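Local atomic coordinates of yncA (PDB entry 3DR6), a protein that is a putative acetyltransferase of the GNAT family, probably transferring an acetyl group from acetyl-CoA to an acceptor substrate that is not established. Residues 19-24 with 35-40; 84-89 with 119-124; 133-138 with 159-164; 15-20 with 66-71. All blocks are in the same frame, centred on the assembly; numbering follows the deposited sequence.

Interaction 1: 19-24 with 35-40; sequences EIYNHA and RTVDTD
Asn-22 and Thr-36 bring the two backbones closest, with their CA atoms 5.1 Å apart. One turn of helix 14-27 here faces an extended run of chain that ends at Asp-38, the N-cap residue of helix 39-52. The carboxamide of Asn-22 pairs with both backbone polar groups of Val-37. Val-37 N donates to Asn-22 OD1 at 2.9 Å, and Asn-22 ND2 donates to Val-37 O at 3.0 Å. The second acceptor lies 5° out of the amide plane, so the pair of bonds fixes the rotation of the carboxamide. With CG anti to its own carbonyl carbon (chi1 -73°), the group reaches off the helix to the loop. Thr-36 crosses it at about a right angle, its CB 3.4 Å from Asn-22 OD1. Beside this pair of bonds, Val-37 CG2 approaches the Tyr-21 ring obliquely, 3.7 Å from Tyr-21 CD2. Water 1 extends the join: it donates to Arg-35 O at 2.7 Å and hydrogen-bonds to Tyr-21 OH. Arg-42, from the following helix, makes a cation-pi contact with the same ring. This asparagine-to-backbone pairing thus ties together the two N-terminal helices that precede the central strands of the GNAT fold.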
loop_
_atom_site.group_PDB
_atom_site.type_symbol
_atom_site.label_atom_id
_atom_site.label_comp_id
_atom_site.label_asym_id
_atom_site.label_seq_id
_atom_site.Cartn_x
_atom_site.Cartn_y
_atom_site.Cartn_z
ATOM N N GLU C 19 2.973 -10.886 22.236
ATOM C CA GLU C 19 1.946 -10.377 23.153
ATOM C C GLU C 19 1.493 -8.977 22.765
ATOM O O GLU C 19 0.307 -8.703 22.730
ATOM C CB GLU C 19 2.456 -10.330 24.587
ATOM C CG GLU C 19 2.582 -11.653 25.245
ATOM C CD GLU C 19 2.866 -11.495 26.733
ATOM O OE1 GLU C 19 3.126 -10.343 27.173
ATOM O OE2 GLU C 19 2.828 -12.518 27.449
ATOM N N ILE C 20 2.457 -8.096 22.499
ATOM C CA ILE C 20 2.152 -6.711 22.151
ATOM C C ILE C 20 1.398 -6.636 20.805
ATOM O O ILE C 20 0.425 -5.879 20.683
ATOM C CB ILE C 20 3.415 -5.826 22.137
ATOM C CG1 ILE C 20 4.020 -5.748 23.545
ATOM C CG2 ILE C 20 3.075 -4.435 21.617
ATOM C CD1 ILE C 20 5.505 -5.340 23.591
ATOM N N TYR C 21 1.865 -7.409 19.816
ATOM C CA TYR C 21 1.201 -7.516 18.487
ATOM C C TYR C 21 -0.264 -7.958 18.622
ATOM O O TYR C 21 -1.179 -7.310 18.071
ATOM C CB TYR C 21 1.961 -8.502 17.573
ATOM C CG TYR C 21 1.326 -8.689 16.212
ATOM C CD1 TYR C 21 1.666 -7.844 15.160
ATOM C CD2 TYR C 21 0.381 -9.701 15.977
ATOM C CE1 TYR C 21 1.085 -8.005 13.908
ATOM C CE2 TYR C 21 -0.197 -9.871 14.703
ATOM C CZ TYR C 21 0.170 -9.010 13.683
ATOM O OH TYR C 21 -0.383 -9.120 12.412
ATOM N N ASN C 22 -0.478 -9.055 19.349
ATOM C CA ASN C 22 -1.820 -9.607 19.585
ATOM C C ASN C 22 -2.736 -8.660 20.340
ATOM O O ASN C 22 -3.925 -8.582 20.027
ATOM C CB ASN C 22 -1.738 -10.962 20.304
ATOM C CG ASN C 22 -1.244 -12.066 19.388
ATOM O OD1 ASN C 22 -1.291 -11.932 18.159
ATOM N ND2 ASN C 22 -0.777 -13.172 19.979
ATOM N N HIS C 23 -2.186 -7.942 21.316
ATOM C CA HIS C 23 -2.940 -6.871 21.964
ATOM C C HIS C 23 -3.416 -5.827 20.935
ATOM O O HIS C 23 -4.600 -5.450 20.920
ATOM C CB HIS C 23 -2.135 -6.166 23.055
ATOM C CG HIS C 23 -2.783 -4.901 23.521
ATOM N ND1 HIS C 23 -2.392 -3.657 23.077
ATOM C CD2 HIS C 23 -3.863 -4.695 24.309
ATOM C CE1 HIS C 23 -3.181 -2.737 23.603
ATOM N NE2 HIS C 23 -4.074 -3.341 24.365
ATOM N N ALA C 24 -2.486 -5.365 20.094
ATOM C CA ALA C 24 -2.826 -4.377 19.064
ATOM C C ALA C 24 -3.954 -4.922 18.176
ATOM O O ALA C 24 -4.941 -4.224 17.900
ATOM C CB ALA C 24 -1.610 -4.038 18.238
ATOM N N ARG C 35 -6.776 -11.333 13.379
ATOM C CA ARG C 35 -6.493 -12.543 14.143
ATOM C C ARG C 35 -5.103 -12.540 14.780
ATOM O O ARG C 35 -4.133 -11.971 14.256
ATOM C CB ARG C 35 -6.691 -13.823 13.313
ATOM C CG ARG C 35 -8.149 -14.206 13.044
ATOM C CD ARG C 35 -8.532 -13.966 11.594
ATOM N NE ARG C 35 -8.044 -15.019 10.695
ATOM C CZ ARG C 35 -6.858 -15.024 10.071
ATOM N NH1 ARG C 35 -5.987 -14.029 10.238
ATOM N NH2 ARG C 35 -6.532 -16.037 9.272
ATOM N N THR C 36 -5.042 -13.199 15.926
ATOM C CA THR C 36 -3.817 -13.317 16.700
ATOM C C THR C 36 -2.864 -14.303 16.021
ATOM O O THR C 36 -3.285 -15.130 15.199
ATOM C CB THR C 36 -4.140 -13.793 18.111
ATOM O OG1 THR C 36 -4.980 -14.948 18.027
ATOM C CG2 THR C 36 -4.877 -12.699 18.896
ATOM N N VAL C 37 -1.578 -14.202 16.342
ATOM C CA VAL C 37 -0.593 -15.136 15.822
ATOM C C VAL C 37 0.120 -15.795 17.006
ATOM O O VAL C 37 -0.086 -15.404 18.158
ATOM C CB VAL C 37 0.442 -14.447 14.867
ATOM C CG1 VAL C 37 -0.235 -13.951 13.567
ATOM C CG2 VAL C 37 1.222 -13.319 15.581
ATOM N N ASP C 38 0.952 -16.788 16.725
ATOM C CA ASP C 38 1.779 -17.359 17.781
ATOM C C ASP C 38 3.222 -16.857 17.727
ATOM O O ASP C 38 3.594 -16.128 16.809
ATOM C CB ASP C 38 1.694 -18.894 17.796
ATOM C CG ASP C 38 2.104 -19.534 16.478
ATOM O OD1 ASP C 38 2.815 -18.912 15.661
ATOM O OD2 ASP C 38 1.715 -20.705 16.269
ATOM N N THR C 39 4.022 -17.232 18.721
ATOM C CA THR C 39 5.427 -16.802 18.784
ATOM C C THR C 39 6.240 -17.234 17.554
ATOM O O THR C 39 7.074 -16.464 17.068
ATOM C CB THR C 39 6.120 -17.289 20.076
ATOM O OG1 THR C 39 5.400 -16.802 21.216
ATOM C CG2 THR C 39 7.564 -16.789 20.151
ATOM N N ASP C 40 5.998 -18.452 17.058
ATOM C CA ASP C 40 6.697 -18.948 15.860
ATOM C C ASP C 40 6.464 -18.042 14.649
ATOM O O ASP C 40 7.365 -17.837 13.819
ATOM C CB ASP C 40 6.274 -20.382 15.527
ATOM C CG ASP C 40 7.038 -21.421 16.342
ATOM O OD1 ASP C 40 8.291 -21.441 16.269
ATOM O OD2 ASP C 40 6.382 -22.218 17.050
HETATM O O HOH W 1 -2.577 -10.981 12.294
#

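Interaction 2: 84-89 with 119-124; sequences VEHSVY and MVAGIE
Val-84 O takes the shortest direct bond between the strands, from Val-120 N at 2.8 Å with an N-H...O angle of 166°. The same oxygen receives a CA-H contact from Met-119, its CA 3.3 Å away. One step on, His-86 N donates to Val-120 O at 3.2 Å, completing a parallel pairing that then stops. The short strand segments diverge by 49°, and where the next bond would fall water 2 stands in: it donates to His-86 O at 2.9 Å and accepts from Gly-122 N at 2.8 Å. This is the splay between neighbouring parallel strands that marks the GNAT fold, in whose members the cleft receives acetyl-CoA. A glycerol near Gly-122 is consistent with a pocket there.

On one face of the sheet, Val-84 CG2 meets CG of selenomethionine Met-119, whose SE lies 3.9 Å from His-86 CB. The His-86 side chain, with CG set between its backbone N and carbonyl carbon (chi1 78°), reaches the neighbouring strand, where NE2 lies 3.3 Å from Ala-121 CB. Its NE2 is hydrogen-bonded to His-134 NE2, the two rings almost parallel. On the other face, the extended Glu-85 chain runs beside Val-120 O, and its carboxylate forms a salt bridge with Arg-75 of the second subunit. Direct bonding thus gives way to water as the strands open, while side chains reach helix 128-135 and the second subunit.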
loop_
_atom_site.group_PDB
_atom_site.type_symbol
_atom_site.label_atom_id
_atom_site.label_comp_id
_atom_site.label_asym_id
_atom_site.label_seq_id
_atom_site.Cartn_x
_atom_site.Cartn_y
_atom_site.Cartn_z
ATOM N N VAL C 84 9.400 3.411 3.150
ATOM C CA VAL C 84 9.066 2.389 4.136
ATOM C C VAL C 84 7.901 2.859 5.004
ATOM O O VAL C 84 7.661 4.069 5.149
ATOM C CB VAL C 84 10.282 1.980 5.021
ATOM C CG1 VAL C 84 11.309 1.145 4.194
ATOM C CG2 VAL C 84 10.926 3.226 5.718
ATOM N N GLU C 85 7.176 1.899 5.565
ATOM C CA GLU C 85 6.093 2.190 6.480
ATOM C C GLU C 85 6.404 1.562 7.839
ATOM O O GLU C 85 6.745 0.359 7.924
ATOM C CB GLU C 85 4.766 1.629 5.943
ATOM C CG GLU C 85 3.645 1.839 6.925
ATOM C CD GLU C 85 2.311 1.361 6.409
ATOM O OE1 GLU C 85 2.267 0.904 5.233
ATOM O OE2 GLU C 85 1.330 1.449 7.196
ATOM N N HIS C 86 6.254 2.362 8.900
ATOM C CA HIS C 86 6.680 1.939 10.248
ATOM C C HIS C 86 5.548 1.255 10.987
ATOM O O HIS C 86 4.392 1.440 10.652
ATOM C CB HIS C 86 7.253 3.124 11.081
ATOM C CG HIS C 86 6.221 4.046 11.675
ATOM N ND1 HIS C 86 5.339 3.648 12.656
ATOM C CD2 HIS C 86 5.976 5.363 11.465
ATOM C CE1 HIS C 86 4.563 4.668 12.987
ATOM N NE2 HIS C 86 4.952 5.727 12.295
ATOM N N SER C 87 5.906 0.460 11.981
ATOM C CA SER C 87 4.941 -0.024 12.937
ATOM C C SER C 87 5.595 0.130 14.305
ATOM O O SER C 87 6.725 -0.334 14.525
ATOM C CB SER C 87 4.500 -1.463 12.605
ATOM O OG SER C 87 5.575 -2.402 12.770
ATOM N N VAL C 88 4.920 0.872 15.178
ATOM C CA VAL C 88 5.391 1.100 16.544
ATOM C C VAL C 88 4.245 0.736 17.485
ATOM O O VAL C 88 3.152 1.334 17.406
ATOM C CB VAL C 88 5.799 2.583 16.753
ATOM C CG1 VAL C 88 6.153 2.844 18.195
ATOM C CG2 VAL C 88 6.963 2.956 15.847
ATOM N N TYR C 89 4.472 -0.243 18.354
ATOM C CA TYR C 89 3.425 -0.682 19.278
ATOM C C TYR C 89 3.968 -0.693 20.696
ATOM O O TYR C 89 5.008 -1.288 20.974
ATOM C CB TYR C 89 2.881 -2.067 18.881
ATOM C CG TYR C 89 2.337 -2.125 17.458
ATOM C CD1 TYR C 89 1.267 -1.316 17.070
ATOM C CD2 TYR C 89 2.899 -2.981 16.511
ATOM C CE1 TYR C 89 0.770 -1.343 15.744
ATOM C CE2 TYR C 89 2.402 -3.025 15.199
ATOM C CZ TYR C 89 1.340 -2.201 14.837
ATOM O OH TYR C 89 0.844 -2.220 13.546
HETATM N N MSE C 119 9.642 7.960 5.158
HETATM C CA MSE C 119 8.917 7.011 6.070
HETATM C C MSE C 119 7.470 7.458 6.112
HETATM O O MSE C 119 7.162 8.641 6.268
HETATM C CB MSE C 119 9.467 6.848 7.527
HETATM C CG MSE C 119 8.962 5.463 8.448
HETATM SE SE MSE C 119 9.702 5.991 10.119
HETATM C CE MSE C 119 11.412 6.883 9.393
ATOM N N VAL C 120 6.602 6.486 5.948
ATOM C CA VAL C 120 5.172 6.708 5.970
ATOM C C VAL C 120 4.593 6.128 7.259
ATOM O O VAL C 120 4.979 5.022 7.668
ATOM C CB VAL C 120 4.530 6.000 4.768
ATOM C CG1 VAL C 120 2.979 6.109 4.830
ATOM C CG2 VAL C 120 5.026 6.599 3.475
ATOM N N ALA C 121 3.647 6.849 7.861
ATOM C CA ALA C 121 2.856 6.336 8.948
ATOM C C ALA C 121 1.406 6.202 8.477
ATOM O O ALA C 121 0.879 7.109 7.845
ATOM C CB ALA C 121 2.943 7.303 10.152
ATOM N N GLY C 122 0.783 5.063 8.765
ATOM C CA GLY C 122 -0.649 4.851 8.506
ATOM C C GLY C 122 -1.332 4.940 9.863
ATOM O O GLY C 122 -1.008 4.177 10.785
ATOM N N ILE C 123 -2.235 5.905 10.006
ATOM C CA ILE C 123 -2.808 6.255 11.298
ATOM C C ILE C 123 -4.330 6.328 11.136
ATOM O O ILE C 123 -4.828 6.913 10.162
ATOM C CB ILE C 123 -2.253 7.648 11.795
ATOM C CG1 ILE C 123 -0.722 7.679 11.847
ATOM C CG2 ILE C 123 -2.851 8.014 13.157
ATOM C CD1 ILE C 123 -0.155 9.110 12.030
ATOM N N GLU C 124 -5.085 5.702 12.051
ATOM C CA GLU C 124 -6.546 5.896 12.024
ATOM C C GLU C 124 -6.823 7.393 12.178
ATOM O O GLU C 124 -6.252 8.029 13.050
ATOM C CB GLU C 124 -7.243 5.126 13.129
ATOM C CG GLU C 124 -8.747 5.048 12.846
ATOM C CD GLU C 124 -9.574 4.816 14.058
ATOM O OE1 GLU C 124 -9.008 4.710 15.173
ATOM O OE2 GLU C 124 -10.817 4.721 13.884
HETATM O O HOH W 2 2.099 3.109 10.227
#

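Interaction 3: 133-138 with 159-164; sequences LHHSLG and TFMQLQ
Met-161, a selenomethionine on strand 159-164, reaches across to the C-terminal part of helix 128-135. Its CB points at that helix, and CG and SE carry the chain forward, extended about CB-CG, until SE lies 3.6 Å from His-134 CB. SE also sits obliquely to the His-134 ring. The final bond then bends (chi3 72°) and sets the methyl CE over one face of the His-135 imidazole, 3.5 Å from the ring centroid and 18° off its normal, a CH-pi contact. The closest ring atom is His-135 CE1, 3.4 Å from Met-161 CE. Phe-139 O, hydrogen-bonded to His-135 ND1, helps to fix how this ring is turned.

Two residues along the strand, Leu-163 packs on the turn that follows the helix, with CD1 3.6 Å from Gly-138 O and CD2 3.8 Å from Leu-137 O. Water 3 donates to Gly-138 O at 2.7 Å and more weakly to Gln-162 O, linking backbones that make no direct hydrogen bond. Within the turn, Gly-138 N bonds to His-135 O and Phe-139 N to His-134 O. With Gly-138 at positive phi as the C-prime residue, this is a Schellman motif, ending a helix packed on the C-terminal strand of the GNAT sheet.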
loop_
_atom_site.group_PDB
_atom_site.type_symbol
_atom_site.label_atom_id
_atom_site.label_comp_id
_atom_site.label_asym_id
_atom_site.label_seq_id
_atom_site.Cartn_x
_atom_site.Cartn_y
_atom_site.Cartn_z
ATOM N N LEU C 133 2.013 13.329 17.829
ATOM C CA LEU C 133 3.305 12.707 18.044
ATOM C C LEU C 133 4.085 12.759 16.734
ATOM O O LEU C 133 5.252 13.104 16.702
ATOM C CB LEU C 133 3.119 11.258 18.504
ATOM C CG LEU C 133 4.354 10.382 18.774
ATOM C CD1 LEU C 133 4.026 9.256 19.744
ATOM C CD2 LEU C 133 4.965 9.823 17.484
ATOM N N HIS C 134 3.429 12.400 15.640
ATOM C CA HIS C 134 4.102 12.447 14.349
ATOM C C HIS C 134 4.488 13.859 13.886
ATOM O O HIS C 134 5.588 14.048 13.363
ATOM C CB HIS C 134 3.243 11.706 13.301
ATOM C CG HIS C 134 3.327 10.216 13.423
ATOM N ND1 HIS C 134 2.537 9.486 14.288
ATOM C CD2 HIS C 134 4.096 9.315 12.769
ATOM C CE1 HIS C 134 2.842 8.205 14.185
ATOM N NE2 HIS C 134 3.768 8.074 13.254
ATOM N N HIS C 135 3.597 14.838 14.058
ATOM C CA HIS C 135 3.929 16.238 13.750
ATOM C C HIS C 135 5.185 16.686 14.504
ATOM O O HIS C 135 6.022 17.431 13.955
ATOM C CB HIS C 135 2.781 17.174 14.136
ATOM C CG HIS C 135 1.692 17.274 13.112
ATOM N ND1 HIS C 135 1.935 17.442 11.762
ATOM C CD2 HIS C 135 0.342 17.275 13.254
ATOM C CE1 HIS C 135 0.782 17.508 11.115
ATOM N NE2 HIS C 135 -0.200 17.430 12.000
ATOM N N SER C 136 5.318 16.220 15.748
ATOM C CA SER C 136 6.437 16.613 16.607
ATOM C C SER C 136 7.772 16.041 16.132
ATOM O O SER C 136 8.839 16.471 16.613
ATOM C CB SER C 136 6.198 16.208 18.078
ATOM O OG SER C 136 6.553 14.860 18.332
ATOM N N LEU C 137 7.711 15.071 15.214
ATOM C CA LEU C 137 8.902 14.507 14.587
ATOM C C LEU C 137 9.056 14.949 13.129
ATOM O O LEU C 137 9.903 14.413 12.379
ATOM C CB LEU C 137 8.892 12.973 14.693
ATOM C CG LEU C 137 9.393 12.309 15.985
ATOM C CD1 LEU C 137 8.867 10.873 16.107
ATOM C CD2 LEU C 137 10.919 12.327 16.081
ATOM N N GLY C 138 8.248 15.919 12.719
ATOM C CA GLY C 138 8.434 16.517 11.416
ATOM C C GLY C 138 7.606 15.872 10.321
ATOM O O GLY C 138 7.719 16.280 9.158
ATOM N N THR C 159 -5.381 7.984 7.726
ATOM C CA THR C 159 -4.519 9.124 7.465
ATOM C C THR C 159 -3.123 8.575 7.143
ATOM O O THR C 159 -2.624 7.686 7.840
ATOM C CB THR C 159 -4.492 10.062 8.702
ATOM O OG1 THR C 159 -5.804 10.626 8.869
ATOM C CG2 THR C 159 -3.481 11.195 8.539
ATOM N N PHE C 160 -2.515 9.060 6.061
ATOM C CA PHE C 160 -1.080 8.850 5.909
ATOM C C PHE C 160 -0.358 10.115 6.306
ATOM O O PHE C 160 -0.765 11.227 5.938
ATOM C CB PHE C 160 -0.632 8.489 4.500
ATOM C CG PHE C 160 -0.902 7.067 4.098
ATOM C CD1 PHE C 160 -1.577 6.824 2.903
ATOM C CD2 PHE C 160 -0.444 5.973 4.875
ATOM C CE1 PHE C 160 -1.827 5.480 2.462
ATOM C CE2 PHE C 160 -0.675 4.653 4.438
ATOM C CZ PHE C 160 -1.377 4.414 3.225
HETATM N N MSE C 161 0.697 9.930 7.078
HETATM C CA MSE C 161 1.673 11.009 7.276
HETATM C C MSE C 161 3.042 10.569 6.786
HETATM O O MSE C 161 3.343 9.366 6.712
HETATM C CB MSE C 161 1.724 11.442 8.728
HETATM C CG MSE C 161 0.361 11.857 9.263
HETATM SE SE MSE C 161 0.447 12.454 11.147
HETATM C CE MSE C 161 1.349 14.136 10.877
ATOM N N GLN C 162 3.863 11.527 6.398
ATOM C CA GLN C 162 5.169 11.145 5.892
ATOM C C GLN C 162 6.279 12.106 6.303
ATOM O O GLN C 162 6.026 13.250 6.616
ATOM C CB GLN C 162 5.160 10.981 4.379
ATOM C CG GLN C 162 4.967 12.292 3.580
ATOM C CD GLN C 162 4.863 12.014 2.089
ATOM O OE1 GLN C 162 3.788 11.590 1.589
ATOM N NE2 GLN C 162 5.965 12.237 1.367
ATOM N N LEU C 163 7.501 11.591 6.278
ATOM C CA LEU C 163 8.699 12.359 6.605
ATOM C C LEU C 163 9.744 12.044 5.560
ATOM O O LEU C 163 10.134 10.876 5.391
ATOM C CB LEU C 163 9.236 11.990 8.004
ATOM C CG LEU C 163 10.610 12.574 8.385
ATOM C CD1 LEU C 163 10.518 14.120 8.520
ATOM C CD2 LEU C 163 11.085 11.954 9.694
ATOM N N GLN C 164 10.188 13.069 4.846
ATOM C CA GLN C 164 11.297 12.901 3.891
ATOM C C GLN C 164 12.600 12.913 4.681
ATOM O O GLN C 164 12.831 13.785 5.525
ATOM C CB GLN C 164 11.262 14.000 2.817
ATOM C CG GLN C 164 12.183 13.689 1.655
ATOM C CD GLN C 164 12.034 14.643 0.489
ATOM O OE1 GLN C 164 10.928 14.823 -0.036
ATOM N NE2 GLN C 164 13.145 15.231 0.055
HETATM O O HOH W 3 7.060 16.498 6.517
#

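Interaction 4: 15-20 with 66-71; sequences AAITEI and TGYASF
Ile-17 CG2 sits almost squarely over the centre of the Tyr-68 ring, 3.6 Å from the centroid and 9° off the ring normal, a CH-pi contact. The branch is placed there by the first torsion of Ile-17, which leaves CG2 anti to the backbone N, while CG1 leans toward the base of the ring, 4.1 Å from Tyr-68 CB. Ile-20, one turn later, works at the rim instead: its CB lies in the ring plane and its CG2 is 3.8 Å from Tyr-68 CE1. That same edge carbon, Tyr-68 CE1, is 3.7 Å from Ile-17 O. The far end of Ile-20 turns to the strand backbone, with CD1 3.9 Å from Gly-67 N, where glycine presents only main chain.

No hydrogen bond crosses between the segments. The helix and strand axes stand at 90°, 8.6 Å apart at closest, and the Tyr-68 ring bridges the gap to two isoleucines one helical turn apart. This is the packing of the first helix of the GNAT fold on its central antiparallel strands.

Around this shell, Val-58 of strand 56-61 touches Tyr-68, and Val-56 touches Ile-17. Tyr-68 itself is pinned by backbone hydrogen bonding to Tyr-89 of strand 83-90, and Gly-67 by bonding to Ser-59, whose hydroxyl also holds Thr-66 OG1 where the segment begins.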
loop_
_atom_site.group_PDB
_atom_site.type_symbol
_atom_site.label_atom_id
_atom_site.label_comp_id
_atom_site.label_asym_id
_atom_site.label_seq_id
_atom_site.Cartn_x
_atom_site.Cartn_y
_atom_site.Cartn_z
ATOM N N ALA C 15 8.584 -13.674 21.933
ATOM C CA ALA C 15 7.408 -13.950 22.742
ATOM C C ALA C 15 6.763 -12.659 23.267
ATOM O O ALA C 15 5.540 -12.528 23.228
ATOM C CB ALA C 15 7.717 -14.933 23.891
ATOM N N ALA C 16 7.577 -11.715 23.746
ATOM C CA ALA C 16 7.049 -10.424 24.233
ATOM C C ALA C 16 6.423 -9.590 23.090
ATOM O O ALA C 16 5.388 -8.933 23.271
ATOM C CB ALA C 16 8.147 -9.629 24.915
ATOM N N ILE C 17 7.093 -9.592 21.937
ATOM C CA ILE C 17 6.599 -8.899 20.725
ATOM C C ILE C 17 5.229 -9.448 20.336
ATOM O O ILE C 17 4.293 -8.676 20.054
ATOM C CB ILE C 17 7.637 -9.015 19.536
ATOM C CG1 ILE C 17 8.894 -8.174 19.830
ATOM C CG2 ILE C 17 7.021 -8.602 18.197
ATOM C CD1 ILE C 17 10.038 -8.376 18.807
ATOM N N THR C 18 5.113 -10.783 20.343
ATOM C CA THR C 18 3.858 -11.475 20.036
ATOM C C THR C 18 2.719 -10.995 20.930
ATOM O O THR C 18 1.618 -10.721 20.439
ATOM C CB THR C 18 4.010 -13.016 20.153
ATOM O OG1 THR C 18 5.071 -13.461 19.297
ATOM C CG2 THR C 18 2.711 -13.739 19.753
ATOM N N GLU C 19 2.973 -10.886 22.236
ATOM C CA GLU C 19 1.946 -10.377 23.153
ATOM C C GLU C 19 1.493 -8.977 22.765
ATOM O O GLU C 19 0.307 -8.703 22.730
ATOM C CB GLU C 19 2.456 -10.330 24.587
ATOM C CG GLU C 19 2.582 -11.653 25.245
ATOM C CD GLU C 19 2.866 -11.495 26.733
ATOM O OE1 GLU C 19 3.126 -10.343 27.173
ATOM O OE2 GLU C 19 2.828 -12.518 27.449
ATOM N N ILE C 20 2.457 -8.096 22.499
ATOM C CA ILE C 20 2.152 -6.711 22.151
ATOM C C ILE C 20 1.398 -6.636 20.805
ATOM O O ILE C 20 0.425 -5.879 20.683
ATOM C CB ILE C 20 3.415 -5.826 22.137
ATOM C CG1 ILE C 20 4.020 -5.748 23.545
ATOM C CG2 ILE C 20 3.075 -4.435 21.617
ATOM C CD1 ILE C 20 5.505 -5.340 23.591
ATOM N N THR C 66 8.771 -3.305 26.833
ATOM C CA THR C 66 7.631 -2.389 27.016
ATOM C C THR C 66 7.021 -1.907 25.692
ATOM O O THR C 66 5.962 -1.240 25.666
ATOM C CB THR C 66 8.065 -1.159 27.832
ATOM O OG1 THR C 66 9.211 -0.584 27.203
ATOM C CG2 THR C 66 8.423 -1.540 29.278
ATOM N N GLY C 67 7.698 -2.219 24.586
ATOM C CA GLY C 67 7.257 -1.788 23.261
ATOM C C GLY C 67 8.186 -2.305 22.188
ATOM O O GLY C 67 9.287 -2.776 22.477
ATOM N N TYR C 68 7.750 -2.212 20.937
ATOM C CA TYR C 68 8.621 -2.560 19.836
ATOM C C TYR C 68 8.296 -1.731 18.596
ATOM O O TYR C 68 7.200 -1.141 18.482
ATOM C CB TYR C 68 8.577 -4.071 19.534
ATOM C CG TYR C 68 7.391 -4.559 18.709
ATOM C CD1 TYR C 68 6.189 -4.940 19.324
ATOM C CD2 TYR C 68 7.484 -4.674 17.314
ATOM C CE1 TYR C 68 5.119 -5.403 18.581
ATOM C CE2 TYR C 68 6.405 -5.139 16.557
ATOM C CZ TYR C 68 5.233 -5.499 17.195
ATOM O OH TYR C 68 4.165 -5.969 16.448
ATOM N N ALA C 69 9.258 -1.684 17.681
ATOM C CA ALA C 69 9.115 -0.896 16.450
ATOM C C ALA C 69 9.856 -1.579 15.307
ATOM O O ALA C 69 10.894 -2.230 15.510
ATOM C CB ALA C 69 9.635 0.517 16.653
ATOM N N SER C 70 9.310 -1.437 14.108
ATOM C CA SER C 70 9.978 -1.947 12.903
ATOM C C SER C 70 9.507 -1.121 11.713
ATOM O O SER C 70 8.601 -0.293 11.853
ATOM C CB SER C 70 9.631 -3.432 12.688
ATOM O OG SER C 70 10.472 -4.004 11.688
ATOM N N PHE C 71 10.131 -1.325 10.558
ATOM C CA PHE C 71 9.512 -0.877 9.315
ATOM C C PHE C 71 9.651 -1.939 8.252
ATOM O O PHE C 71 10.545 -2.825 8.327
ATOM C CB PHE C 71 10.033 0.499 8.854
ATOM C CG PHE C 71 11.509 0.546 8.524
ATOM C CD1 PHE C 71 12.003 -0.096 7.381
ATOM C CD2 PHE C 71 12.389 1.284 9.331
ATOM C CE1 PHE C 71 13.373 -0.029 7.047
ATOM C CE2 PHE C 71 13.771 1.366 9.006
ATOM C CZ PHE C 71 14.255 0.698 7.861
#

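Interactions 1 and 4 share helix 14-27 but use different residues of it. Interaction 4 is buried, with no hydrogen bond across it, whereas interaction 1 lies at the surface and depends on carboxamide hydrogen bonds and a water; they meet where Tyr-21 CD1 comes 3.4 Å from Tyr-68 OH. Interaction 2 is nearest the centre of the chain and is the one made by backbone bonding between strands. It joins interaction 4 through the pairing of strands 64-73 and 83-90, and interaction 3 through that of strands 118-124 and 154-164. Interactions 1 and 3 lie on opposite sides of the chain's centre. Interaction 3, partly buried like interaction 2, relies on selenomethionine and leucine against histidines and a helix-ending turn.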